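Local coordinates for periplasmic branched-chain amino acid-binding protein (Burkholderia mallei, PDB 3I09) that probably binds branched-chain amino acids or similar small carboxylates in the periplasm and hands them to an ABC transporter, with acetoacetic acid held in its pocket here, at residues Q197-A202 with M224-L229; T142-T147 with G173-P178; Y116-A121 with K304-L309; V90-K95 with Q112-T117. All coordinates share one frame; numbering follows the deposited sequence.

Contact 1 of 4, residues Q197-A202 with M224-L229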
loop_
_atom_site.group_PDB
_atom_site.type_symbol
_atom_site.label_atom_id
_atom_site.label_comp_id
_atom_site.label_asym_id
_atom_site.label_seq_id
_atom_site.Cartn_x
_atom_site.Cartn_y
_atom_site.Cartn_z
ATOM N N GLN A 197 6.676 -19.721 -16.912
ATOM C CA GLN A 197 7.277 -20.206 -15.661
ATOM C C GLN A 197 6.623 -19.568 -14.429
ATOM O O GLN A 197 6.415 -20.220 -13.407
ATOM C CB GLN A 197 8.781 -19.879 -15.618
ATOM C CG GLN A 197 9.631 -20.677 -16.576
ATOM C CD GLN A 197 11.032 -20.113 -16.759
ATOM O OE1 GLN A 197 11.195 -18.921 -16.970
ATOM N NE2 GLN A 197 12.062 -20.985 -16.689
ATOM N N ILE A 198 6.284 -18.284 -14.547
ATOM C CA ILE A 198 5.784 -17.483 -13.438
ATOM C C ILE A 198 4.369 -16.978 -13.757
ATOM O O ILE A 198 4.134 -16.415 -14.840
ATOM C CB ILE A 198 6.706 -16.258 -13.202
ATOM C CG1 ILE A 198 8.180 -16.680 -13.044
ATOM C CG2 ILE A 198 6.198 -15.395 -12.018
ATOM C CD1 ILE A 198 8.454 -17.683 -11.871
ATOM N N LEU A 199 3.452 -17.166 -12.802
ATOM C CA LEU A 199 2.149 -16.504 -12.786
ATOM C C LEU A 199 2.217 -15.303 -11.869
ATOM O O LEU A 199 2.346 -15.448 -10.641
ATOM C CB LEU A 199 1.051 -17.465 -12.306
ATOM C CG LEU A 199 -0.408 -16.954 -12.232
ATOM C CD1 LEU A 199 -0.878 -16.524 -13.594
ATOM C CD2 LEU A 199 -1.350 -18.021 -11.699
ATOM N N GLY A 200 2.177 -14.117 -12.454
ATOM C CA GLY A 200 2.303 -12.864 -11.705
ATOM C C GLY A 200 0.899 -12.463 -11.291
ATOM O O GLY A 200 0.013 -12.288 -12.127
ATOM N N LEU A 201 0.690 -12.375 -9.992
ATOM C CA LEU A 201 -0.587 -11.978 -9.419
ATOM C C LEU A 201 -0.648 -10.474 -9.239
ATOM O O LEU A 201 -0.177 -9.936 -8.222
ATOM C CB LEU A 201 -0.756 -12.656 -8.068
ATOM C CG LEU A 201 -0.760 -14.176 -8.155
ATOM C CD1 LEU A 201 -0.785 -14.792 -6.745
ATOM C CD2 LEU A 201 -1.929 -14.677 -9.004
ATOM N N ALA A 202 -1.141 -9.779 -10.267
ATOM C CA ALA A 202 -1.257 -8.318 -10.240
ATOM C C ALA A 202 -2.620 -7.973 -9.657
ATOM O O ALA A 202 -3.514 -7.431 -10.329
ATOM C CB ALA A 202 -1.077 -7.727 -11.685
HETATM N N MSE A 224 3.598 -24.019 -12.558
HETATM C CA MSE A 224 3.976 -22.596 -12.556
HETATM C C MSE A 224 4.303 -22.186 -11.100
HETATM O O MSE A 224 3.713 -22.712 -10.154
HETATM C CB MSE A 224 2.825 -21.690 -13.081
HETATM C CG MSE A 224 2.160 -22.046 -14.430
HETATM SE SE MSE A 224 0.715 -20.837 -14.714
HETATM C CE MSE A 224 1.656 -19.391 -15.673
ATOM N N LYS A 225 5.257 -21.284 -10.928
ATOM C CA LYS A 225 5.464 -20.627 -9.661
ATOM C C LYS A 225 4.599 -19.342 -9.578
ATOM O O LYS A 225 4.504 -18.598 -10.551
ATOM C CB LYS A 225 6.938 -20.275 -9.467
ATOM C CG LYS A 225 7.822 -21.447 -9.038
ATOM C CD LYS A 225 9.087 -20.952 -8.316
ATOM C CE LYS A 225 9.968 -22.098 -7.753
ATOM N NZ LYS A 225 11.079 -21.540 -6.871
ATOM N N LEU A 226 3.980 -19.098 -8.430
ATOM C CA LEU A 226 3.204 -17.870 -8.242
ATOM C C LEU A 226 4.127 -16.756 -7.781
ATOM O O LEU A 226 4.984 -16.993 -6.959
ATOM C CB LEU A 226 2.102 -18.064 -7.204
ATOM C CG LEU A 226 1.162 -19.251 -7.402
ATOM C CD1 LEU A 226 0.130 -19.335 -6.252
ATOM C CD2 LEU A 226 0.476 -19.187 -8.741
ATOM N N ALA A 227 3.980 -15.568 -8.361
ATOM C CA ALA A 227 4.633 -14.379 -7.851
ATOM C C ALA A 227 3.511 -13.507 -7.287
ATOM O O ALA A 227 2.713 -12.927 -8.024
ATOM C CB ALA A 227 5.410 -13.670 -8.931
ATOM N N ALA A 228 3.448 -13.431 -5.973
ATOM C CA ALA A 228 2.427 -12.643 -5.300
ATOM C C ALA A 228 2.996 -11.231 -5.222
ATOM O O ALA A 228 3.811 -10.901 -4.365
ATOM C CB ALA A 228 2.125 -13.233 -3.927
ATOM N N LEU A 229 2.577 -10.396 -6.155
ATOM C CA LEU A 229 3.191 -9.085 -6.293
ATOM C C LEU A 229 2.745 -8.106 -5.198
ATOM O O LEU A 229 3.434 -7.115 -4.934
ATOM C CB LEU A 229 2.883 -8.539 -7.692
ATOM C CG LEU A 229 3.469 -9.357 -8.826
ATOM C CD1 LEU A 229 2.856 -8.893 -10.202
ATOM C CD2 LEU A 229 4.995 -9.272 -8.870
#
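Residues I198 to G200 pair in parallel with K225 to A227 along one margin of the four-stranded sheet in the second lobe, where strand 225-228 is an outermost strand. K225 and A227 bridge across with both their N-H and C=O groups: K225 N bonds to Q197 O at 2.9 Å, L199 N to K225 O, A227 N to L199 O, and L201 N to A227 O at 2.9 Å. The A227 bond to L199 is nearly straight, 177° at the hydrogen. Beyond A227 the pairing fades to a weak bond from L229 N to L201 O, 3.5 Å long.

On the face bearing I198, K225 and A227, the isoleucine spreads over both partners. Its CG2 sits 3.6 Å from A227 CB, while CD1, swung round by a chi2 of -58°, comes 3.8 Å from K225 CB. W143 of the neighbouring strand touches both I198 and A227. On the other face L199 and L226 lie side by side, with CD2 of L199 3.7 Å from CD2 of L226. The selenomethionine M224 bends at its last torsion (chi3 90°), bringing CE to 3.9 Å from L199 CB. Helix 185-193 packs on L199, and helix 205-217 on L226. Strand 198-202, that helix and strand 225-228 make up a beta-alpha-beta crossover, the repeating unit of the type I periplasmic binding protein lobe.

Contact 2 of 4, residues T142-T147 with G173-P178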
loop_
_atom_site.group_PDB
_atom_site.type_symbol
_atom_site.label_atom_id
_atom_site.label_comp_id
_atom_site.label_asym_id
_atom_site.label_seq_id
_atom_site.Cartn_x
_atom_site.Cartn_y
_atom_site.Cartn_z
ATOM N N THR A 142 10.050 -16.345 -17.822
ATOM C CA THR A 142 8.788 -16.182 -18.569
ATOM C C THR A 142 7.570 -16.021 -17.665
ATOM O O THR A 142 7.395 -16.802 -16.724
ATOM C CB THR A 142 8.502 -17.290 -19.615
ATOM O OG1 THR A 142 8.279 -18.542 -18.973
ATOM C CG2 THR A 142 9.645 -17.414 -20.585
ATOM N N TRP A 143 6.747 -15.024 -17.995
ATOM C CA TRP A 143 5.633 -14.550 -17.142
ATOM C C TRP A 143 4.298 -14.501 -17.858
ATOM O O TRP A 143 4.233 -14.117 -19.026
ATOM C CB TRP A 143 5.891 -13.140 -16.593
ATOM C CG TRP A 143 6.976 -13.061 -15.572
ATOM C CD1 TRP A 143 8.278 -13.421 -15.742
ATOM C CD2 TRP A 143 6.862 -12.604 -14.221
ATOM N NE1 TRP A 143 8.987 -13.213 -14.595
ATOM C CE2 TRP A 143 8.146 -12.705 -13.639
ATOM C CE3 TRP A 143 5.810 -12.103 -13.442
ATOM C CZ2 TRP A 143 8.402 -12.332 -12.316
ATOM C CZ3 TRP A 143 6.069 -11.734 -12.146
ATOM C CH2 TRP A 143 7.350 -11.859 -11.590
ATOM N N PHE A 144 3.241 -14.848 -17.116
ATOM C CA PHE A 144 1.855 -14.611 -17.524
ATOM C C PHE A 144 1.179 -13.904 -16.349
ATOM O O PHE A 144 1.325 -14.321 -15.187
ATOM C CB PHE A 144 1.133 -15.914 -17.868
ATOM C CG PHE A 144 -0.196 -15.713 -18.583
ATOM C CD1 PHE A 144 -1.366 -15.547 -17.863
ATOM C CD2 PHE A 144 -0.256 -15.687 -19.981
ATOM C CE1 PHE A 144 -2.578 -15.369 -18.526
ATOM C CE2 PHE A 144 -1.469 -15.520 -20.643
ATOM C CZ PHE A 144 -2.620 -15.352 -19.911
ATOM N N PHE A 145 0.465 -12.819 -16.630
ATOM C CA PHE A 145 -0.181 -12.039 -15.546
ATOM C C PHE A 145 -1.654 -12.374 -15.374
ATOM O O PHE A 145 -2.413 -12.543 -16.376
ATOM C CB PHE A 145 0.001 -10.538 -15.745
ATOM C CG PHE A 145 1.410 -10.073 -15.573
ATOM C CD1 PHE A 145 1.887 -9.773 -14.321
ATOM C CD2 PHE A 145 2.273 -9.977 -16.658
ATOM C CE1 PHE A 145 3.203 -9.385 -14.129
ATOM C CE2 PHE A 145 3.597 -9.555 -16.481
ATOM C CZ PHE A 145 4.056 -9.272 -15.217
ATOM N N LEU A 146 -2.058 -12.465 -14.101
ATOM C CA LEU A 146 -3.468 -12.445 -13.715
ATOM C C LEU A 146 -3.678 -11.069 -13.095
ATOM O O LEU A 146 -3.114 -10.762 -12.039
ATOM C CB LEU A 146 -3.766 -13.542 -12.698
ATOM C CG LEU A 146 -5.174 -13.659 -12.126
ATOM C CD1 LEU A 146 -6.217 -13.925 -13.229
ATOM C CD2 LEU A 146 -5.247 -14.773 -11.071
ATOM N N THR A 147 -4.496 -10.236 -13.727
ATOM C CA THR A 147 -4.504 -8.818 -13.410
ATOM C C THR A 147 -5.899 -8.332 -13.037
ATOM O O THR A 147 -6.851 -8.466 -13.840
ATOM C CB THR A 147 -4.019 -8.024 -14.628
ATOM O OG1 THR A 147 -2.691 -8.468 -14.976
ATOM C CG2 THR A 147 -4.045 -6.497 -14.384
ATOM N N GLY A 173 1.755 -13.146 -21.859
ATOM C CA GLY A 173 0.379 -12.705 -21.935
ATOM C C GLY A 173 -0.147 -12.253 -20.583
ATOM O O GLY A 173 0.584 -12.237 -19.576
ATOM N N GLU A 174 -1.424 -11.897 -20.584
ATOM C CA GLU A 174 -2.149 -11.523 -19.387
ATOM C C GLU A 174 -3.621 -11.920 -19.526
ATOM O O GLU A 174 -4.133 -12.047 -20.663
ATOM C CB GLU A 174 -2.005 -10.012 -19.161
ATOM C CG GLU A 174 -2.713 -9.105 -20.187
ATOM C CD GLU A 174 -3.985 -8.468 -19.610
ATOM O OE1 GLU A 174 -3.936 -7.274 -19.225
ATOM O OE2 GLU A 174 -5.024 -9.170 -19.541
ATOM N N VAL A 175 -4.299 -12.108 -18.403
ATOM C CA VAL A 175 -5.750 -12.269 -18.371
ATOM C C VAL A 175 -6.286 -11.380 -17.249
ATOM O O VAL A 175 -5.684 -11.295 -16.182
ATOM C CB VAL A 175 -6.222 -13.744 -18.195
ATOM C CG1 VAL A 175 -5.779 -14.347 -16.847
ATOM C CG2 VAL A 175 -7.739 -13.824 -18.358
ATOM N N ARG A 176 -7.388 -10.678 -17.507
ATOM C CA ARG A 176 -7.993 -9.755 -16.530
ATOM C C ARG A 176 -9.098 -10.441 -15.786
ATOM O O ARG A 176 -9.748 -11.378 -16.319
ATOM C CB ARG A 176 -8.628 -8.578 -17.222
ATOM C CG ARG A 176 -7.682 -7.785 -18.038
ATOM C CD ARG A 176 -7.271 -6.527 -17.403
ATOM N NE ARG A 176 -6.535 -5.731 -18.382
ATOM C CZ ARG A 176 -7.012 -4.716 -19.073
ATOM N NH1 ARG A 176 -8.255 -4.276 -18.896
ATOM N NH2 ARG A 176 -6.207 -4.102 -19.921
ATOM N N HIS A 177 -9.273 -10.025 -14.525
ATOM C CA HIS A 177 -10.382 -10.475 -13.740
ATOM C C HIS A 177 -11.017 -9.266 -13.084
ATOM O O HIS A 177 -10.327 -8.310 -12.800
ATOM C CB HIS A 177 -9.963 -11.517 -12.706
ATOM C CG HIS A 177 -9.062 -10.998 -11.601
ATOM N ND1 HIS A 177 -9.554 -10.387 -10.475
ATOM C CD2 HIS A 177 -7.714 -11.057 -11.447
ATOM C CE1 HIS A 177 -8.540 -10.070 -9.672
ATOM N NE2 HIS A 177 -7.415 -10.485 -10.234
ATOM N N PRO A 178 -12.330 -9.322 -12.829
ATOM C CA PRO A 178 -12.969 -8.258 -12.099
ATOM C C PRO A 178 -12.455 -8.176 -10.661
ATOM O O PRO A 178 -12.075 -9.190 -10.070
ATOM C CB PRO A 178 -14.456 -8.654 -12.121
ATOM C CG PRO A 178 -14.459 -10.146 -12.305
ATOM C CD PRO A 178 -13.271 -10.403 -13.173
#
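F144 lays its ring over the backbone of G173 and E174, where parallel strands 142-148 and 170-177 pair. Followed outward, CB starts 4.1 Å from G173 O. CG stands anti to the backbone N (chi1 -167°), which carries the ring across to the other strand. CD2 and CE2 then reach the carbonyl carbon of G173, CE2 at 3.5 Å from G173 C, and one ring face covers that carbon and E174 N. CZ ends 3.6 Å from E174 C, and CE1 lies 3.8 Å from V175 CG1, which meets the ring edge in its plane. G173 has no side chain, and the F144 ring lies over its backbone there. A191, S194 and A196 also touch F144.

Farther along the same face, L146 CD1 packs 3.7 Å from V175 CG1, the two chains side by side. It also meets the imidazole of H177, which crosses L146 at about a right angle. That ring is pinned in turn: ND1 donates to P178 O at 2.8 Å and NE2 bonds to N203. Within the sheet, F145 and T147 exchange four backbone hydrogen bonds with G173, V175 and H177, V175 N to F145 O being 2.8 Å. Helix 151-166 links the strands, completing a beta-alpha-beta unit of the periplasmic-binding-protein fold.

Contact 3 of 4, residues Y116-A121 with K304-L309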
loop_
_atom_site.group_PDB
_atom_site.type_symbol
_atom_site.label_atom_id
_atom_site.label_comp_id
_atom_site.label_asym_id
_atom_site.label_seq_id
_atom_site.Cartn_x
_atom_site.Cartn_y
_atom_site.Cartn_z
ATOM N N TYR A 116 -0.046 18.531 -3.682
ATOM C CA TYR A 116 -0.724 18.302 -2.416
ATOM C C TYR A 116 -0.811 16.837 -2.010
ATOM O O TYR A 116 -1.530 16.522 -1.050
ATOM C CB TYR A 116 -2.141 18.920 -2.488
ATOM C CG TYR A 116 -2.060 20.412 -2.708
ATOM C CD1 TYR A 116 -1.803 21.272 -1.644
ATOM C CD2 TYR A 116 -2.115 20.947 -3.974
ATOM C CE1 TYR A 116 -1.656 22.636 -1.839
ATOM C CE2 TYR A 116 -1.984 22.324 -4.169
ATOM C CZ TYR A 116 -1.743 23.145 -3.105
ATOM O OH TYR A 116 -1.600 24.501 -3.312
ATOM N N THR A 117 -0.085 15.956 -2.716
ATOM C CA THR A 117 -0.212 14.511 -2.548
ATOM C C THR A 117 1.041 13.922 -1.934
ATOM O O THR A 117 2.145 14.261 -2.346
ATOM C CB THR A 117 -0.459 13.872 -3.897
ATOM O OG1 THR A 117 -1.654 14.447 -4.468
ATOM C CG2 THR A 117 -0.572 12.313 -3.775
ATOM N N VAL A 118 0.863 13.052 -0.950
ATOM C CA VAL A 118 1.941 12.265 -0.419
ATOM C C VAL A 118 1.552 10.797 -0.588
ATOM O O VAL A 118 0.444 10.413 -0.194
ATOM C CB VAL A 118 2.173 12.577 1.063
ATOM C CG1 VAL A 118 3.277 11.669 1.650
ATOM C CG2 VAL A 118 2.529 14.055 1.212
ATOM N N HIS A 119 2.474 9.987 -1.131
ATOM C CA HIS A 119 2.255 8.548 -1.262
ATOM C C HIS A 119 3.190 7.887 -0.261
ATOM O O HIS A 119 4.405 7.868 -0.426
ATOM C CB HIS A 119 2.469 8.077 -2.710
ATOM C CG HIS A 119 1.746 6.788 -3.042
ATOM N ND1 HIS A 119 1.914 6.137 -4.244
ATOM C CD2 HIS A 119 0.803 6.086 -2.369
ATOM C CE1 HIS A 119 1.163 5.050 -4.266
ATOM N NE2 HIS A 119 0.471 4.993 -3.144
ATOM N N TYR A 120 2.600 7.388 0.825
ATOM C CA TYR A 120 3.345 7.209 2.051
ATOM C C TYR A 120 4.019 5.852 2.264
ATOM O O TYR A 120 5.134 5.812 2.815
ATOM C CB TYR A 120 2.480 7.528 3.268
ATOM C CG TYR A 120 3.254 7.822 4.548
ATOM C CD1 TYR A 120 3.680 9.116 4.845
ATOM C CD2 TYR A 120 3.464 6.817 5.516
ATOM C CE1 TYR A 120 4.335 9.404 6.044
ATOM C CE2 TYR A 120 4.147 7.093 6.716
ATOM C CZ TYR A 120 4.555 8.400 6.980
ATOM O OH TYR A 120 5.233 8.717 8.136
ATOM N N ALA A 121 3.342 4.764 1.899
ATOM C CA ALA A 121 3.752 3.414 2.349
ATOM C C ALA A 121 4.471 2.538 1.335
ATOM O O ALA A 121 5.479 1.892 1.662
ATOM C CB ALA A 121 2.562 2.664 2.935
ATOM N N LYS A 304 1.704 25.877 3.590
ATOM C CA LYS A 304 2.642 25.828 4.699
ATOM C C LYS A 304 2.896 24.397 5.164
ATOM O O LYS A 304 4.023 24.043 5.429
ATOM C CB LYS A 304 2.166 26.661 5.885
ATOM C CG LYS A 304 2.116 28.164 5.569
ATOM C CD LYS A 304 1.585 28.961 6.740
ATOM C CE LYS A 304 1.627 30.436 6.411
ATOM N NZ LYS A 304 1.217 31.249 7.591
ATOM N N VAL A 305 1.836 23.587 5.262
ATOM C CA VAL A 305 1.983 22.185 5.717
ATOM C C VAL A 305 2.771 21.375 4.685
ATOM O O VAL A 305 3.688 20.627 5.050
ATOM C CB VAL A 305 0.604 21.534 6.046
ATOM C CG1 VAL A 305 0.789 20.046 6.330
ATOM C CG2 VAL A 305 -0.046 22.278 7.248
HETATM N N MSE A 306 2.489 21.567 3.397
HETATM C CA MSE A 306 3.219 20.837 2.356
HETATM C C MSE A 306 4.706 21.194 2.399
HETATM O O MSE A 306 5.554 20.291 2.295
HETATM C CB MSE A 306 2.650 21.084 0.941
HETATM C CG MSE A 306 1.329 20.396 0.614
HETATM SE SE MSE A 306 1.147 18.521 0.995
HETATM C CE MSE A 306 2.662 17.839 0.037
ATOM N N ALA A 307 5.025 22.476 2.608
ATOM C CA ALA A 307 6.425 22.910 2.723
ATOM C C ALA A 307 7.110 22.241 3.930
ATOM O O ALA A 307 8.247 21.751 3.808
ATOM C CB ALA A 307 6.546 24.456 2.799
ATOM N N GLN A 308 6.417 22.156 5.066
ATOM C CA GLN A 308 6.942 21.421 6.229
ATOM C C GLN A 308 7.120 19.953 5.885
ATOM O O GLN A 308 8.170 19.389 6.183
ATOM C CB GLN A 308 6.059 21.515 7.476
ATOM C CG GLN A 308 6.101 22.828 8.211
ATOM C CD GLN A 308 7.453 23.088 8.888
ATOM O OE1 GLN A 308 8.247 22.163 9.165
ATOM N NE2 GLN A 308 7.701 24.330 9.171
ATOM N N LEU A 309 6.108 19.321 5.282
ATOM C CA LEU A 309 6.216 17.905 4.956
ATOM C C LEU A 309 7.424 17.603 4.072
ATOM O O LEU A 309 8.073 16.560 4.232
ATOM C CB LEU A 309 4.925 17.386 4.316
ATOM C CG LEU A 309 3.740 17.201 5.258
ATOM C CD1 LEU A 309 2.436 17.010 4.440
ATOM C CD2 LEU A 309 3.953 16.051 6.253
#
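The axes of strand 117-119 and helix segment 304-309 approach to 10.7 Å with their N-to-C directions 32° apart, and the CA atoms nearest across the gap, those of Y116 and M306, are 6.7 Å from each other. No hydrogen bond joins the two; the selenomethionine M306 fills most of the gap. Its chain folds at chi2 (-49°) and again at chi3 (-55°), so that it curls along the start of the strand instead of stretching away. CG touches the Y116 ring obliquely, 4.0 Å from CD1. SE lies 3.9 Å from Y116 CA, resting on the main chain and not on the ring, and CE comes 4.0 Å from V118 CG2, V118 and M306 passing antiparallel to one another.

Strand 117-119 is an outermost strand of the first lobe's six-stranded mixed sheet in the type I periplasmic-binding-protein fold, and the helix that packs on it comes from almost two hundred residues later in the chain. V118 CG2 has L309 CD1 as a second, looser neighbour at 4.4 Å. I323 of strand 320-323 touches both V118 and L309. At its far end the Y116 side chain turns polar: OH hydrogen-bonds to D303 OD1 on the same helix.

Contact 4 of 4, residues V90-K95 with Q112-T117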
loop_
_atom_site.group_PDB
_atom_site.type_symbol
_atom_site.label_atom_id
_atom_site.label_comp_id
_atom_site.label_asym_id
_atom_site.label_seq_id
_atom_site.Cartn_x
_atom_site.Cartn_y
_atom_site.Cartn_z
ATOM N N VAL A 90 -9.728 15.561 -6.409
ATOM C CA VAL A 90 -10.447 16.480 -5.540
ATOM C C VAL A 90 -9.492 17.250 -4.633
ATOM O O VAL A 90 -9.569 18.467 -4.540
ATOM C CB VAL A 90 -11.483 15.746 -4.676
ATOM C CG1 VAL A 90 -12.150 16.725 -3.735
ATOM C CG2 VAL A 90 -12.518 15.023 -5.584
ATOM N N ALA A 91 -8.551 16.555 -4.012
ATOM C CA ALA A 91 -7.553 17.230 -3.169
ATOM C C ALA A 91 -6.722 18.249 -3.944
ATOM O O ALA A 91 -6.475 19.342 -3.451
ATOM C CB ALA A 91 -6.608 16.199 -2.488
ATOM N N ALA A 92 -6.322 17.923 -5.161
ATOM C CA ALA A 92 -5.493 18.856 -5.942
ATOM C C ALA A 92 -6.288 20.105 -6.308
ATOM O O ALA A 92 -5.798 21.240 -6.193
ATOM C CB ALA A 92 -4.947 18.175 -7.197
ATOM N N GLU A 93 -7.531 19.902 -6.725
ATOM C CA GLU A 93 -8.413 21.018 -7.102
ATOM C C GLU A 93 -8.682 21.967 -5.918
ATOM O O GLU A 93 -8.721 23.168 -6.074
ATOM C CB GLU A 93 -9.762 20.469 -7.575
ATOM C CG GLU A 93 -9.746 19.873 -8.960
ATOM C CD GLU A 93 -10.985 18.994 -9.283
ATOM O OE1 GLU A 93 -11.939 18.898 -8.459
ATOM O OE2 GLU A 93 -10.969 18.380 -10.381
ATOM N N LYS A 94 -8.936 21.397 -4.742
ATOM C CA LYS A 94 -9.273 22.191 -3.557
ATOM C C LYS A 94 -8.043 22.631 -2.759
ATOM O O LYS A 94 -8.185 23.361 -1.764
ATOM C CB LYS A 94 -10.198 21.396 -2.627
ATOM C CG LYS A 94 -11.528 20.925 -3.273
ATOM C CD LYS A 94 -12.291 22.025 -3.875
ATOM C CE LYS A 94 -13.641 21.530 -4.448
ATOM N NZ LYS A 94 -14.699 22.168 -3.714
ATOM N N LYS A 95 -6.861 22.184 -3.183
ATOM C CA LYS A 95 -5.588 22.516 -2.510
ATOM C C LYS A 95 -5.599 22.069 -1.043
ATOM O O LYS A 95 -5.464 22.875 -0.107
ATOM C CB LYS A 95 -5.273 24.006 -2.675
ATOM C CG LYS A 95 -5.162 24.403 -4.158
ATOM C CD LYS A 95 -4.749 25.876 -4.360
ATOM C CE LYS A 95 -4.077 26.050 -5.736
ATOM N NZ LYS A 95 -3.348 27.358 -5.878
ATOM N N GLN A 112 -0.372 11.481 -12.526
ATOM C CA GLN A 112 -1.338 12.248 -11.753
ATOM C C GLN A 112 -0.745 12.846 -10.486
ATOM O O GLN A 112 -1.456 13.068 -9.498
ATOM C CB GLN A 112 -2.579 11.392 -11.475
ATOM C CG GLN A 112 -3.266 11.019 -12.803
ATOM C CD GLN A 112 -4.527 10.168 -12.670
ATOM O OE1 GLN A 112 -4.705 9.169 -13.404
ATOM N NE2 GLN A 112 -5.418 10.562 -11.794
ATOM N N CYS A 113 0.549 13.196 -10.540
ATOM C CA CYS A 113 1.195 13.806 -9.397
ATOM C C CYS A 113 0.617 15.201 -9.160
ATOM O O CYS A 113 0.112 15.863 -10.088
ATOM C CB CYS A 113 2.707 13.845 -9.582
ATOM S SG CYS A 113 3.240 15.056 -10.811
ATOM N N THR A 114 0.595 15.606 -7.904
ATOM C CA THR A 114 0.075 16.922 -7.530
ATOM C C THR A 114 0.991 17.493 -6.453
ATOM O O THR A 114 1.723 16.751 -5.817
ATOM C CB THR A 114 -1.402 16.895 -7.017
ATOM O OG1 THR A 114 -1.453 16.890 -5.600
ATOM C CG2 THR A 114 -2.222 15.669 -7.556
ATOM N N PRO A 115 0.929 18.790 -6.237
ATOM C CA PRO A 115 1.662 19.432 -5.177
ATOM C C PRO A 115 1.096 19.216 -3.782
ATOM O O PRO A 115 1.728 19.653 -2.833
ATOM C CB PRO A 115 1.542 20.924 -5.508
ATOM C CG PRO A 115 0.948 20.999 -6.838
ATOM C CD PRO A 115 0.131 19.768 -6.994
ATOM N N TYR A 116 -0.046 18.531 -3.682
ATOM C CA TYR A 116 -0.724 18.302 -2.416
ATOM C C TYR A 116 -0.811 16.837 -2.010
ATOM O O TYR A 116 -1.530 16.522 -1.050
ATOM C CB TYR A 116 -2.141 18.920 -2.488
ATOM C CG TYR A 116 -2.060 20.412 -2.708
ATOM C CD1 TYR A 116 -1.803 21.272 -1.644
ATOM C CD2 TYR A 116 -2.115 20.947 -3.974
ATOM C CE1 TYR A 116 -1.656 22.636 -1.839
ATOM C CE2 TYR A 116 -1.984 22.324 -4.169
ATOM C CZ TYR A 116 -1.743 23.145 -3.105
ATOM O OH TYR A 116 -1.600 24.501 -3.312
ATOM N N THR A 117 -0.085 15.956 -2.716
ATOM C CA THR A 117 -0.212 14.511 -2.548
ATOM C C THR A 117 1.041 13.922 -1.934
ATOM O O THR A 117 2.145 14.261 -2.346
ATOM C CB THR A 117 -0.459 13.872 -3.897
ATOM O OG1 THR A 117 -1.654 14.447 -4.468
ATOM C CG2 THR A 117 -0.572 12.313 -3.775
HETATM O O HOH W 1 -1.212 27.892 -3.839
#
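A Schellman motif closes helix 81-94 at K95, and this first residue beyond the helix sets its CA over the ring of Y116. K95 takes a positive phi of 58°, and its N reaches back only weakly to A92 O. Against Y116 the contact is CH-pi: K95 CA stands 3.8 Å from the centroid of the Y116 ring, 4° off the ring normal. The lysine side chain, running straight from CG onward, then follows the tyrosine toward its hydroxyl. K95 CB is 3.7 Å from Y116 CZ, and CD is 3.6 Å from Y116 OH. NZ passes beyond the ring to donate to a water at 3.0 Å, which in turn gives a weak 3.5 Å bond to Y116 OH. The firmer partner of that hydroxyl is D303.

The tyrosine is presented by a type I beta turn from T114 to T117, reinforced by an ST turn in which Y116 N donates to T114 OG1 at 2.9 Å. The same hydroxyl donates onward to T117 OG1 at 2.7 Å, and N88 of the helix also bonds T117 OG1. One helical turn back from K95, A92 packs its methyl against the threonine, CB lying 3.7 Å from T114 CG2. Just ahead of the turn, C113 forms a disulfide with C371, tying this loop to the C-terminal tail.

Overall arrangement
From the N terminus, contact 4 closes first, bringing the end of helix 81-94 against the loop that leads into strand 117-119. Contact 3 starts on the same Y116 and T117 and closes only at helix 302-309, so its long loop encloses the whole second-lobe sheet. Within that loop contact 2 closes, then contact 1, in series: 142-147 with 173-178, and 197-202 with 224-229. Strands 142-148 and 198-202 are neighbours, so these two contacts continue one sheet, joined by a probable hydrogen bond from A202 N to L146 O. Their centres lie 32 to 34 Å from those of contacts 3 and 4, which lie at the margin of the first-lobe sheet, around strand 117-119.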